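Local structure of cellulase CEL9M (1IA7) at residues A[58-63]-A[126-131]; A[246-251]-A[274-279]; A[361-366]-A[404-409]; A[368-373]-A[380-385]. The protein probably catalyses endohydrolysis of (1->4)-beta-D-glucosidic linkages in cellulose and related beta-glucans, and binds zinc and calcium ions. One frame throughout, in Å; residues are numbered along the deposited sequence.

Contact 1 (A[58-63]-A[126-131]); sequences GDHVKF and HTYWGA. With BGC (beta-D-glucopyranose), chain B.
Asp59 and His126 form a His-carboxylate hydrogen bond on the wall of the glucan-binding cleft, in the (alpha/alpha)6-barrel fold of family 9 glycoside hydrolases. His126 NE2 donates to Asp59 OD2 at 2.7 Å, and the 166° N-H...O angle shows a nearly straight bond. OD2 lies in the imidazole plane, is met on its anti side, and belongs to a carboxylate turned 41° from the ring. With the bond confined to the ring edge, one imidazole face is used by the sugar: C2 of the chain B glucose lies over the ring centre of His126, 3.7 Å above its plane. The O3 of this glucose also approaches Asp59 CB at 3.7 Å.

The next shell fixes these groups. Asp59 CG is wedged between its own backbone N and carbonyl carbon (chi1 58°), and Asp59 OD1 accepts from the backbone N of Ala57, so a second bond limits rotation of the carboxylate. Arg365 ties the two segments together from outside, reaching Gly58 O with NH1 and Tyr128 O with NE. His60 points a ring edge across the gap, its CE1 3.7 Å from Gly130 O and in the plane of the imidazole, while its ND1 bonds Gln135 OE1. The His60 side chain is also about 4 Å from those of His39 and His55, both zinc ligands, which places it beside the zinc site. The 126-131 loop closes on itself: Gly130 N rests 3.6 Å above the Tyr128 ring, toward its rim, and Tyr128 OH donates to Ala131 O at 2.8 Å.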
# COMPACT_ATOMS: atom_id res chain seq x y z
N GLY A 58 5.88 -11.64 2.28
CA GLY A 58 6.08 -12.85 3.05
C GLY A 58 7.57 -12.97 3.31
O GLY A 58 8.01 -13.82 4.09
N ASP A 59 8.33 -12.11 2.64
CA ASP A 59 9.78 -12.07 2.78
C ASP A 59 10.16 -10.94 3.74
O ASP A 59 9.29 -10.32 4.36
CB ASP A 59 10.44 -11.85 1.42
CG ASP A 59 9.97 -10.58 0.73
OD1 ASP A 59 9.07 -9.91 1.28
OD2 ASP A 59 10.49 -10.26 -0.36
N HIS A 60 11.45 -10.65 3.85
CA HIS A 60 11.89 -9.63 4.79
C HIS A 60 12.59 -8.40 4.23
O HIS A 60 13.01 -7.53 4.99
CB HIS A 60 12.74 -10.30 5.86
CG HIS A 60 12.01 -11.35 6.62
ND1 HIS A 60 12.63 -12.47 7.13
CD2 HIS A 60 10.70 -11.47 6.94
CE1 HIS A 60 11.73 -13.24 7.73
NE2 HIS A 60 10.55 -12.65 7.63
N VAL A 61 12.71 -8.32 2.91
CA VAL A 61 13.36 -7.16 2.29
C VAL A 61 12.44 -5.95 2.41
O VAL A 61 11.22 -6.08 2.46
CB VAL A 61 13.64 -7.41 0.79
CG1 VAL A 61 14.20 -6.14 0.14
CG2 VAL A 61 14.62 -8.57 0.63
N LYS A 62 13.04 -4.76 2.47
CA LYS A 62 12.26 -3.54 2.54
C LYS A 62 12.44 -2.84 1.19
O LYS A 62 13.46 -2.20 0.95
CB LYS A 62 12.74 -2.66 3.71
CG LYS A 62 12.54 -3.35 5.06
CD LYS A 62 12.86 -2.45 6.25
CE LYS A 62 14.35 -2.18 6.38
NZ LYS A 62 14.68 -1.62 7.72
N PHE A 63 11.45 -3.03 0.31
CA PHE A 63 11.46 -2.45 -1.04
C PHE A 63 10.85 -1.05 -1.03
O PHE A 63 9.69 -0.88 -0.67
CB PHE A 63 10.68 -3.34 -2.01
CG PHE A 63 11.36 -4.66 -2.33
CD1 PHE A 63 12.45 -4.70 -3.20
CD2 PHE A 63 10.89 -5.85 -1.79
CE1 PHE A 63 13.07 -5.90 -3.52
CE2 PHE A 63 11.50 -7.06 -2.11
CZ PHE A 63 12.59 -7.09 -2.98
N HIS A 126 15.26 -14.57 -0.18
CA HIS A 126 14.29 -15.61 -0.48
C HIS A 126 14.81 -17.04 -0.34
O HIS A 126 14.03 -17.99 -0.32
CB HIS A 126 13.72 -15.38 -1.89
CG HIS A 126 12.94 -14.11 -2.00
ND1 HIS A 126 12.41 -13.67 -3.19
CD2 HIS A 126 12.59 -13.19 -1.07
CE1 HIS A 126 11.76 -12.53 -2.99
NE2 HIS A 126 11.86 -12.22 -1.71
N THR A 127 16.13 -17.20 -0.23
CA THR A 127 16.71 -18.53 -0.06
C THR A 127 16.63 -18.90 1.41
O THR A 127 16.99 -20.01 1.81
CB THR A 127 18.19 -18.58 -0.49
OG1 THR A 127 18.96 -17.77 0.40
CG2 THR A 127 18.35 -18.07 -1.92
N TYR A 128 16.17 -17.96 2.23
CA TYR A 128 16.04 -18.16 3.67
C TYR A 128 14.58 -18.34 4.08
O TYR A 128 13.69 -17.68 3.56
CB TYR A 128 16.60 -16.95 4.42
CG TYR A 128 16.32 -16.94 5.91
CD1 TYR A 128 17.08 -17.71 6.79
CD2 TYR A 128 15.30 -16.15 6.45
CE1 TYR A 128 16.84 -17.69 8.17
CE2 TYR A 128 15.04 -16.13 7.82
CZ TYR A 128 15.82 -16.91 8.68
OH TYR A 128 15.58 -16.89 10.03
N TRP A 129 14.34 -19.26 5.01
CA TRP A 129 12.99 -19.48 5.51
C TRP A 129 13.03 -19.73 7.01
O TRP A 129 13.44 -20.80 7.46
CB TRP A 129 12.30 -20.65 4.81
CG TRP A 129 10.83 -20.69 5.11
CD1 TRP A 129 10.24 -21.17 6.24
CD2 TRP A 129 9.78 -20.15 4.30
NE1 TRP A 129 8.88 -20.94 6.20
CE2 TRP A 129 8.57 -20.32 5.02
CE3 TRP A 129 9.74 -19.52 3.05
CZ2 TRP A 129 7.34 -19.89 4.52
CZ3 TRP A 129 8.51 -19.10 2.55
CH2 TRP A 129 7.32 -19.28 3.29
N GLY A 130 12.59 -18.73 7.77
CA GLY A 130 12.58 -18.83 9.22
C GLY A 130 12.08 -17.53 9.80
O GLY A 130 11.59 -16.67 9.06
N ALA A 131 12.18 -17.37 11.11
CA ALA A 131 11.72 -16.16 11.77
C ALA A 131 12.63 -14.98 11.45
O ALA A 131 13.85 -15.13 11.38
CB ALA A 131 11.64 -16.38 13.28
C2 BGC B . 9.53 -15.62 -1.81
C3 BGC B . 8.33 -14.70 -2.05
C4 BGC B . 8.28 -14.25 -3.52
C5 BGC B . 8.34 -15.47 -4.45
C6 BGC B . 8.40 -15.08 -5.91
C1 BGC B . 9.54 -16.77 -2.83
O2 BGC B . 9.45 -16.15 -0.50
O3 BGC B . 8.42 -13.56 -1.20
O4 BGC B . 7.08 -13.53 -3.76
O5 BGC B . 9.53 -16.25 -4.16
O6 BGC B . 9.55 -14.30 -6.20

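Contact 2 (A[246-251]-A[274-279]); sequences NKMQDK and QIYKDA
Asn246 and Ile275 open a contact in which an irregular segment, 246-251, lies against the first turns of helix 274-289, one of the helices of the (alpha/alpha)6-barrel fold of family 9 enzymes. Asn246 contributes its main chain: the O atom lies 4.0 Å from Ile275 CD1, a van der Waals contact between a carbonyl oxygen and a methyl. Lys247 adds a marginal backbone approach to the same methyl.

Met248 has the largest share of the buried area. Its CG is anti to the carbonyl carbon (chi1 -58°), and the bend at chi3 (-86°) swings the terminal methyl onto the helix. There Met248 CE meets Ile275 CG1 at 3.7 Å, the two side chains crossing at about a right angle, and reaches the Tyr276 ring at CD1, also 3.7 Å away. That ring has Ile275 CG2 over the centre of one face, while the methionine methyl approaches it obliquely; its hydroxyl is bonded to Glu234 OE1. Nearer the backbone, Met248 CB faces Ala279 CB at 3.9 Å. The small alanine lets the chains come close enough for a CA-H...O contact, with Ala279 CA 3.4 Å from Met248 O and an angle of 142° at the hydrogen.

Asp250 is held mainly by polar links. Its O accepts from Asn283 ND2, one turn further along the helix, and its OD1 accepts from Trp252 N. No direct hydrogen bond joins the two segments; one water bridges them instead, donating to Ala279 O (2.8 Å) and to Met248 O while accepting from Asp250 N (2.9 Å).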
# COMPACT_ATOMS: atom_id res chain seq x y z
N ASN A 246 -3.28 14.25 -25.16
CA ASN A 246 -2.82 13.74 -23.87
C ASN A 246 -3.91 12.97 -23.13
O ASN A 246 -3.93 12.96 -21.89
CB ASN A 246 -2.32 14.90 -22.99
CG ASN A 246 -0.92 15.35 -23.35
OD1 ASN A 246 -0.54 16.49 -23.09
ND2 ASN A 246 -0.15 14.44 -23.94
N LYS A 247 -4.81 12.34 -23.87
CA LYS A 247 -5.89 11.58 -23.25
C LYS A 247 -5.33 10.46 -22.37
O LYS A 247 -4.43 9.72 -22.78
CB LYS A 247 -6.83 10.98 -24.31
CG LYS A 247 -6.17 9.98 -25.24
CD LYS A 247 -7.16 9.40 -26.25
CE LYS A 247 -6.46 8.44 -27.20
NZ LYS A 247 -7.39 7.79 -28.17
N MET A 248 -5.87 10.35 -21.16
CA MET A 248 -5.44 9.34 -20.21
C MET A 248 -6.53 8.29 -20.04
O MET A 248 -7.60 8.57 -19.51
CB MET A 248 -5.15 9.99 -18.86
CG MET A 248 -4.09 11.08 -18.94
SD MET A 248 -3.98 12.01 -17.41
CE MET A 248 -5.26 13.22 -17.69
N GLN A 249 -6.24 7.08 -20.50
CA GLN A 249 -7.18 5.98 -20.42
C GLN A 249 -6.48 4.80 -19.76
O GLN A 249 -5.93 3.92 -20.43
CB GLN A 249 -7.66 5.60 -21.82
CG GLN A 249 -8.09 6.81 -22.64
CD GLN A 249 -8.61 6.44 -24.01
OE1 GLN A 249 -8.07 5.54 -24.66
NE2 GLN A 249 -9.64 7.14 -24.47
N ASP A 250 -6.51 4.79 -18.43
CA ASP A 250 -5.86 3.73 -17.67
C ASP A 250 -6.75 2.51 -17.56
O ASP A 250 -7.82 2.57 -16.97
CB ASP A 250 -5.51 4.23 -16.26
CG ASP A 250 -4.54 3.32 -15.54
OD1 ASP A 250 -4.74 2.09 -15.59
OD2 ASP A 250 -3.58 3.82 -14.93
N LYS A 251 -6.30 1.39 -18.14
CA LYS A 251 -7.05 0.14 -18.10
C LYS A 251 -6.59 -0.73 -16.93
O LYS A 251 -6.85 -1.93 -16.90
CB LYS A 251 -6.85 -0.66 -19.39
CG LYS A 251 -7.38 -0.03 -20.67
CD LYS A 251 -7.08 -0.96 -21.84
CE LYS A 251 -7.51 -0.37 -23.17
NZ LYS A 251 -7.05 -1.22 -24.30
N GLN A 274 -11.90 19.14 -17.30
CA GLN A 274 -12.55 18.01 -17.94
C GLN A 274 -11.59 16.88 -18.30
O GLN A 274 -11.95 15.71 -18.24
CB GLN A 274 -13.28 18.47 -19.21
CG GLN A 274 -14.27 17.45 -19.73
CD GLN A 274 -15.33 17.11 -18.70
OE1 GLN A 274 -15.93 18.00 -18.10
NE2 GLN A 274 -15.56 15.81 -18.48
N ILE A 275 -10.36 17.22 -18.67
CA ILE A 275 -9.37 16.21 -19.04
C ILE A 275 -9.22 15.17 -17.93
O ILE A 275 -9.10 13.97 -18.19
CB ILE A 275 -7.99 16.86 -19.36
CG1 ILE A 275 -6.97 15.79 -19.74
CG2 ILE A 275 -7.49 17.64 -18.16
CD1 ILE A 275 -7.21 15.15 -21.09
N TYR A 276 -9.23 15.63 -16.68
CA TYR A 276 -9.08 14.73 -15.54
C TYR A 276 -10.38 13.99 -15.22
O TYR A 276 -10.34 12.83 -14.81
CB TYR A 276 -8.60 15.52 -14.32
CG TYR A 276 -7.32 16.27 -14.59
CD1 TYR A 276 -6.19 15.60 -15.08
CD2 TYR A 276 -7.23 17.65 -14.38
CE1 TYR A 276 -5.02 16.29 -15.38
CE2 TYR A 276 -6.05 18.34 -14.68
CZ TYR A 276 -4.96 17.65 -15.18
OH TYR A 276 -3.80 18.34 -15.48
N LYS A 277 -11.51 14.66 -15.39
CA LYS A 277 -12.80 14.02 -15.15
C LYS A 277 -12.98 12.92 -16.17
O LYS A 277 -13.56 11.88 -15.88
CB LYS A 277 -13.95 15.04 -15.26
CG LYS A 277 -13.97 16.08 -14.15
CD LYS A 277 -15.13 17.07 -14.33
CE LYS A 277 -15.07 18.16 -13.27
NZ LYS A 277 -16.14 19.18 -13.43
N ASP A 278 -12.49 13.14 -17.39
CA ASP A 278 -12.59 12.13 -18.44
C ASP A 278 -11.74 10.91 -18.08
O ASP A 278 -12.16 9.77 -18.26
CB ASP A 278 -12.12 12.68 -19.79
CG ASP A 278 -13.09 13.70 -20.38
OD1 ASP A 278 -14.28 13.71 -19.98
OD2 ASP A 278 -12.66 14.49 -21.26
N ALA A 279 -10.52 11.15 -17.59
CA ALA A 279 -9.64 10.05 -17.21
C ALA A 279 -10.29 9.18 -16.15
O ALA A 279 -10.35 7.95 -16.28
CB ALA A 279 -8.31 10.60 -16.70
O HOH W 1 -7.85 6.84 -16.81

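Contact 3 (A[361-366]-A[404-409]); sequences HPHHRA and NQYQYT. With BGC (beta-D-glucopyranose), chain B; BGC (beta-D-glucopyranose), chain C.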
# COMPACT_ATOMS: atom_id res chain seq x y z
N HIS A 361 -2.49 -21.69 4.92
CA HIS A 361 -1.12 -21.82 4.41
C HIS A 361 -0.61 -20.50 3.82
O HIS A 361 -0.24 -20.44 2.65
CB HIS A 361 -1.04 -22.90 3.33
CG HIS A 361 -1.30 -24.29 3.83
ND1 HIS A 361 -0.35 -25.01 4.53
CD2 HIS A 361 -2.39 -25.08 3.75
CE1 HIS A 361 -0.85 -26.19 4.85
NE2 HIS A 361 -2.08 -26.26 4.39
N PRO A 362 -0.60 -19.42 4.61
CA PRO A 362 -0.13 -18.14 4.06
C PRO A 362 1.36 -18.17 3.73
O PRO A 362 2.15 -18.79 4.44
CB PRO A 362 -0.46 -17.15 5.17
CG PRO A 362 -0.31 -17.98 6.42
CD PRO A 362 -0.99 -19.27 6.03
N HIS A 363 1.74 -17.51 2.64
CA HIS A 363 3.15 -17.45 2.27
C HIS A 363 3.75 -16.29 3.06
O HIS A 363 3.98 -15.21 2.53
CB HIS A 363 3.31 -17.20 0.76
CG HIS A 363 4.73 -17.30 0.28
ND1 HIS A 363 5.38 -18.51 0.16
CD2 HIS A 363 5.63 -16.35 -0.06
CE1 HIS A 363 6.63 -18.30 -0.23
NE2 HIS A 363 6.80 -17.00 -0.38
N HIS A 364 3.98 -16.54 4.35
CA HIS A 364 4.52 -15.52 5.24
C HIS A 364 5.45 -16.22 6.22
O HIS A 364 5.01 -17.05 7.02
CB HIS A 364 3.35 -14.84 5.96
CG HIS A 364 3.73 -13.60 6.72
ND1 HIS A 364 4.24 -13.63 8.00
CD2 HIS A 364 3.63 -12.29 6.39
CE1 HIS A 364 4.43 -12.40 8.43
NE2 HIS A 364 4.07 -11.56 7.48
N ARG A 365 6.73 -15.90 6.15
CA ARG A 365 7.73 -16.53 7.01
C ARG A 365 7.46 -16.46 8.51
O ARG A 365 7.45 -17.49 9.18
CB ARG A 365 9.12 -15.98 6.68
CG ARG A 365 9.65 -16.46 5.31
CD ARG A 365 10.90 -15.72 4.86
NE ARG A 365 11.45 -16.26 3.61
CZ ARG A 365 10.87 -16.16 2.42
NH1 ARG A 365 9.71 -15.52 2.28
NH2 ARG A 365 11.45 -16.70 1.35
N ALA A 366 7.22 -15.27 9.05
CA ALA A 366 6.97 -15.15 10.50
C ALA A 366 5.74 -15.93 10.95
O ALA A 366 5.79 -16.67 11.94
CB ALA A 366 6.84 -13.68 10.91
N ASN A 404 3.26 -22.92 -1.45
CA ASN A 404 4.08 -22.87 -2.66
C ASN A 404 3.43 -22.05 -3.77
O ASN A 404 4.12 -21.47 -4.61
CB ASN A 404 4.37 -24.28 -3.18
CG ASN A 404 5.40 -25.01 -2.35
OD1 ASN A 404 6.47 -24.47 -2.06
ND2 ASN A 404 5.10 -26.24 -1.97
N GLN A 405 2.11 -22.00 -3.76
CA GLN A 405 1.36 -21.24 -4.76
C GLN A 405 1.32 -19.79 -4.30
O GLN A 405 0.30 -19.33 -3.77
CB GLN A 405 -0.07 -21.77 -4.88
CG GLN A 405 -0.19 -23.29 -5.04
CD GLN A 405 -0.06 -23.75 -6.48
OE1 GLN A 405 0.88 -23.40 -7.18
NE2 GLN A 405 -1.02 -24.56 -6.92
N TYR A 406 2.42 -19.06 -4.50
CA TYR A 406 2.51 -17.67 -4.07
C TYR A 406 1.36 -16.84 -4.63
O TYR A 406 0.83 -15.95 -3.95
CB TYR A 406 3.82 -17.02 -4.54
CG TYR A 406 5.02 -17.94 -4.60
CD1 TYR A 406 5.35 -18.78 -3.53
CD2 TYR A 406 5.85 -17.95 -5.72
CE1 TYR A 406 6.46 -19.61 -3.59
CE2 TYR A 406 6.97 -18.78 -5.79
CZ TYR A 406 7.27 -19.61 -4.72
OH TYR A 406 8.38 -20.43 -4.77
N GLN A 407 0.98 -17.12 -5.87
CA GLN A 407 -0.10 -16.39 -6.54
C GLN A 407 -1.38 -16.35 -5.72
O GLN A 407 -2.09 -15.34 -5.73
CB GLN A 407 -0.41 -17.04 -7.90
CG GLN A 407 -1.54 -16.36 -8.66
CD GLN A 407 -2.00 -17.15 -9.87
OE1 GLN A 407 -1.22 -17.42 -10.79
NE2 GLN A 407 -3.28 -17.53 -9.88
N TYR A 408 -1.66 -17.43 -5.01
CA TYR A 408 -2.86 -17.53 -4.19
C TYR A 408 -2.67 -17.15 -2.72
O TYR A 408 -3.51 -16.47 -2.13
CB TYR A 408 -3.41 -18.96 -4.21
CG TYR A 408 -3.82 -19.52 -5.56
CD1 TYR A 408 -2.87 -19.90 -6.50
CD2 TYR A 408 -5.17 -19.69 -5.87
CE1 TYR A 408 -3.25 -20.46 -7.72
CE2 TYR A 408 -5.56 -20.24 -7.08
CZ TYR A 408 -4.60 -20.62 -8.00
OH TYR A 408 -5.00 -21.18 -9.20
N THR A 409 -1.56 -17.59 -2.14
CA THR A 409 -1.31 -17.38 -0.72
C THR A 409 -0.39 -16.29 -0.19
O THR A 409 -0.25 -16.15 1.02
CB THR A 409 -0.82 -18.68 -0.10
OG1 THR A 409 0.41 -19.06 -0.72
CG2 THR A 409 -1.85 -19.79 -0.29
C2 BGC B . 9.53 -15.62 -1.81
C3 BGC B . 8.33 -14.70 -2.05
C4 BGC B . 8.28 -14.25 -3.52
C5 BGC B . 8.34 -15.47 -4.45
C6 BGC B . 8.40 -15.08 -5.91
C1 BGC B . 9.54 -16.77 -2.83
O2 BGC B . 9.45 -16.15 -0.50
O3 BGC B . 8.42 -13.56 -1.20
O4 BGC B . 7.08 -13.53 -3.76
O5 BGC B . 9.53 -16.25 -4.16
O6 BGC B . 9.55 -14.30 -6.20
C2 BGC C . 11.91 -20.26 -4.97
C3 BGC C . 11.75 -18.85 -4.41
C4 BGC C . 10.71 -18.83 -3.28
C5 BGC C . 11.06 -19.89 -2.23
C6 BGC C . 10.01 -20.02 -1.14
C1 BGC C . 12.23 -21.24 -3.83
O1 BGC C . 12.30 -22.53 -4.33
O2 BGC C . 12.95 -20.29 -5.93
O3 BGC C . 11.36 -17.96 -5.45
O4 BGC C . 10.69 -17.52 -2.66
O5 BGC C . 11.19 -21.19 -2.85
O6 BGC C . 8.75 -20.40 -1.69
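His363 and Thr409 supply the one hydrogen bond that crosses directly between these segments: His363 N donates to Thr409 O at 2.9 Å, almost perfectly straight (178°) but from above the carbonyl plane. His363 centres an inverse gamma turn, and its CB points toward 404-409; CG anti to the backbone N (chi1 -172°) carries the ring to Tyr406.

The aromatic contact is oblique. Tyr406 CD1 stands 3.5 Å above the imidazole plane of His363, toward the rim, with the two rings inclined at 53°. Tyr406 is itself sandwiched: Asn404 O lies over one face and C5 of the chain B glucose over the opposite one, 3.7 Å above the ring. Thr409 CB and CG2 pack against the carbonyl oxygen His361 O.

Sugar hydrogen bonds link both sides. O2 of the chain B glucose is gripped by three nitrogens: His363 NE2 at 2.8 Å, with the donor undecided, and Arg365 NH1 (2.9 Å) and NH2 (2.8 Å), both donating from the guanidinium edge. Tyr406 OH pairs with O6 of the chain C glucose at 3.1 Å. His363 ND1 bonds Ala403 O, which fixes the rotation of the ring and holds NE2 toward the sugar.

In the fold, 361-366 runs into the short helix 365-368, whose N-cap is His364, and 404-409 ends with the short helix 406-409, just before Glu410, a predicted active-site residue, and the long helix 413-430. Helix 365-368 lies against the loop before strand 62-63, and Tyr406 touches Trp304 in the loop before helix 306-321.

Contact 4 (A[368-373]-A[380-385]); sequences NGYTYA and PAKHLL. With BGC (beta-D-glucopyranose), chain C.
The Tyr370 ring meets Lys382 over one face and Pro380 at its edge. Lys382 CE sits above the face, 3.9 Å from the ring centroid and 29° off the normal, a CH-pi contact; NZ makes an off-centre cation-pi contact at 4.3 Å from the same centroid. At the edge, in the ring plane, Pro380 O lies 3.4 Å from Tyr370 CE2, and a water pairs with Tyr370 OH and donates to Pro380 O. The His383 ring carries Lys382 CG over one face, toward the rim, and stacks with Trp34.

Lys382 is bent at chi3 (-61°) after an otherwise extended run, which brings NZ back to donate to Gly369 O at 3.0 Å. One side chain therefore pairs with both a ring and a carbonyl. Its backbone N donates to Asn368 O at 2.9 Å, from above the carbonyl plane, where the backbones run closest, Asn368 CA and Ala381 CA being 3.9 Å apart. Gly369, with phi 74°, leaves the helical path here.

Asn368 OD1 accepts from Tyr370 N at 3.0 Å and also from Trp129 NE1. Further on, Thr371 OG1 accepts from Ala373 N, and Tyr372 OH comes close to C6 of the chain C glucose. The pattern is that of a surface loop leaving helix 365-368 through an Asx turn, followed by an ST turn beside the sugar-binding cleft.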
# COMPACT_ATOMS: atom_id res chain seq x y z
N ASN A 368 4.16 -18.43 9.36
CA ASN A 368 4.35 -19.86 9.11
C ASN A 368 5.00 -20.50 10.33
O ASN A 368 4.55 -21.54 10.82
CB ASN A 368 5.22 -20.08 7.87
CG ASN A 368 5.56 -21.55 7.64
OD1 ASN A 368 6.67 -21.99 7.92
ND2 ASN A 368 4.59 -22.31 7.14
N GLY A 369 6.07 -19.87 10.80
CA GLY A 369 6.76 -20.34 11.99
C GLY A 369 7.63 -21.59 11.88
O GLY A 369 8.09 -22.09 12.90
N TYR A 370 7.86 -22.09 10.67
CA TYR A 370 8.69 -23.28 10.47
C TYR A 370 9.89 -22.94 9.59
O TYR A 370 10.07 -21.79 9.19
CB TYR A 370 7.88 -24.39 9.82
CG TYR A 370 6.73 -24.90 10.67
CD1 TYR A 370 6.97 -25.70 11.78
CD2 TYR A 370 5.42 -24.56 10.36
CE1 TYR A 370 5.92 -26.15 12.58
CE2 TYR A 370 4.36 -25.01 11.15
CZ TYR A 370 4.62 -25.80 12.26
OH TYR A 370 3.58 -26.23 13.04
N THR A 371 10.71 -23.95 9.28
CA THR A 371 11.88 -23.75 8.42
C THR A 371 11.80 -24.68 7.20
O THR A 371 10.84 -25.44 7.06
CB THR A 371 13.19 -24.06 9.18
OG1 THR A 371 13.26 -25.47 9.44
CG2 THR A 371 13.23 -23.30 10.49
N TYR A 372 12.79 -24.60 6.32
CA TYR A 372 12.82 -25.44 5.13
C TYR A 372 13.14 -26.89 5.50
O TYR A 372 12.92 -27.80 4.69
CB TYR A 372 13.88 -24.97 4.13
CG TYR A 372 13.50 -23.79 3.26
CD1 TYR A 372 12.21 -23.67 2.72
CD2 TYR A 372 14.44 -22.82 2.92
CE1 TYR A 372 11.89 -22.62 1.85
CE2 TYR A 372 14.13 -21.77 2.07
CZ TYR A 372 12.86 -21.67 1.53
OH TYR A 372 12.57 -20.64 0.67
N ALA A 373 13.67 -27.09 6.70
CA ALA A 373 14.05 -28.41 7.21
C ALA A 373 13.50 -29.60 6.43
O ALA A 373 13.99 -29.92 5.35
CB ALA A 373 13.66 -28.53 8.68
N PRO A 380 0.56 -26.26 8.08
CA PRO A 380 -0.28 -25.08 8.32
C PRO A 380 0.46 -24.07 9.19
O PRO A 380 1.14 -24.45 10.15
CB PRO A 380 -1.50 -25.67 9.03
CG PRO A 380 -1.60 -27.04 8.44
CD PRO A 380 -0.16 -27.49 8.45
N ALA A 381 0.34 -22.79 8.85
CA ALA A 381 1.01 -21.73 9.60
C ALA A 381 0.78 -21.90 11.10
O ALA A 381 -0.33 -22.17 11.55
CB ALA A 381 0.50 -20.37 9.14
N LYS A 382 1.85 -21.73 11.87
CA LYS A 382 1.79 -21.87 13.32
C LYS A 382 1.04 -20.73 14.00
O LYS A 382 0.42 -20.93 15.05
CB LYS A 382 3.22 -21.96 13.87
CG LYS A 382 3.33 -22.37 15.33
CD LYS A 382 4.79 -22.52 15.75
CE LYS A 382 5.50 -23.59 14.94
NZ LYS A 382 6.96 -23.67 15.25
N HIS A 383 1.09 -19.55 13.41
CA HIS A 383 0.43 -18.38 13.99
C HIS A 383 -0.66 -17.78 13.10
O HIS A 383 -0.64 -17.95 11.88
CB HIS A 383 1.48 -17.31 14.30
CG HIS A 383 2.63 -17.82 15.11
ND1 HIS A 383 2.48 -18.31 16.39
CD2 HIS A 383 3.95 -17.92 14.82
CE1 HIS A 383 3.66 -18.70 16.85
NE2 HIS A 383 4.57 -18.47 15.92
N LEU A 384 -1.61 -17.08 13.72
CA LEU A 384 -2.71 -16.45 13.02
C LEU A 384 -2.32 -15.05 12.53
O LEU A 384 -2.10 -14.14 13.33
CB LEU A 384 -3.93 -16.36 13.93
CG LEU A 384 -5.24 -15.86 13.32
CD1 LEU A 384 -5.65 -16.77 12.18
CD2 LEU A 384 -6.33 -15.80 14.38
N LEU A 385 -2.25 -14.90 11.21
CA LEU A 385 -1.89 -13.63 10.57
C LEU A 385 -3.14 -12.77 10.43
O LEU A 385 -3.59 -12.47 9.33
CB LEU A 385 -1.28 -13.92 9.19
CG LEU A 385 -0.56 -12.82 8.41
CD1 LEU A 385 0.53 -12.21 9.27
CD2 LEU A 385 0.03 -13.40 7.13
C2 BGC C . 11.91 -20.26 -4.97
C3 BGC C . 11.75 -18.85 -4.41
C4 BGC C . 10.71 -18.83 -3.28
C5 BGC C . 11.06 -19.89 -2.23
C6 BGC C . 10.01 -20.02 -1.14
C1 BGC C . 12.23 -21.24 -3.83
O1 BGC C . 12.30 -22.53 -4.33
O2 BGC C . 12.95 -20.29 -5.93
O3 BGC C . 11.36 -17.96 -5.45
O4 BGC C . 10.69 -17.52 -2.66
O5 BGC C . 11.19 -21.19 -2.85
O6 BGC C . 8.75 -20.40 -1.69
O HOH W 2 1.11 -26.34 12.05

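Contacts 1, 3 and 4 cluster on one side of the chain, with centres 10 to 13 Å apart, around the two bound glucose units. Contacts 1 and 3 share the chain B sugar, which is also hydrogen-bonded to Glu410, predicted to be in the active site; contacts 3 and 4 both touch the chain C sugar. Trp129 of contact 1 packs its CZ3 3.5 Å from His363 CE1 of contact 3. Contact 4 is nested in the chain loop that contact 3 closes, and Pro362 CD meets Ala381 CB at 3.6 Å. Contact 2 stands apart, its centre 39 Å from that of contact 1 across the chain's centre and its nearest atoms about 17 Å from contact 3.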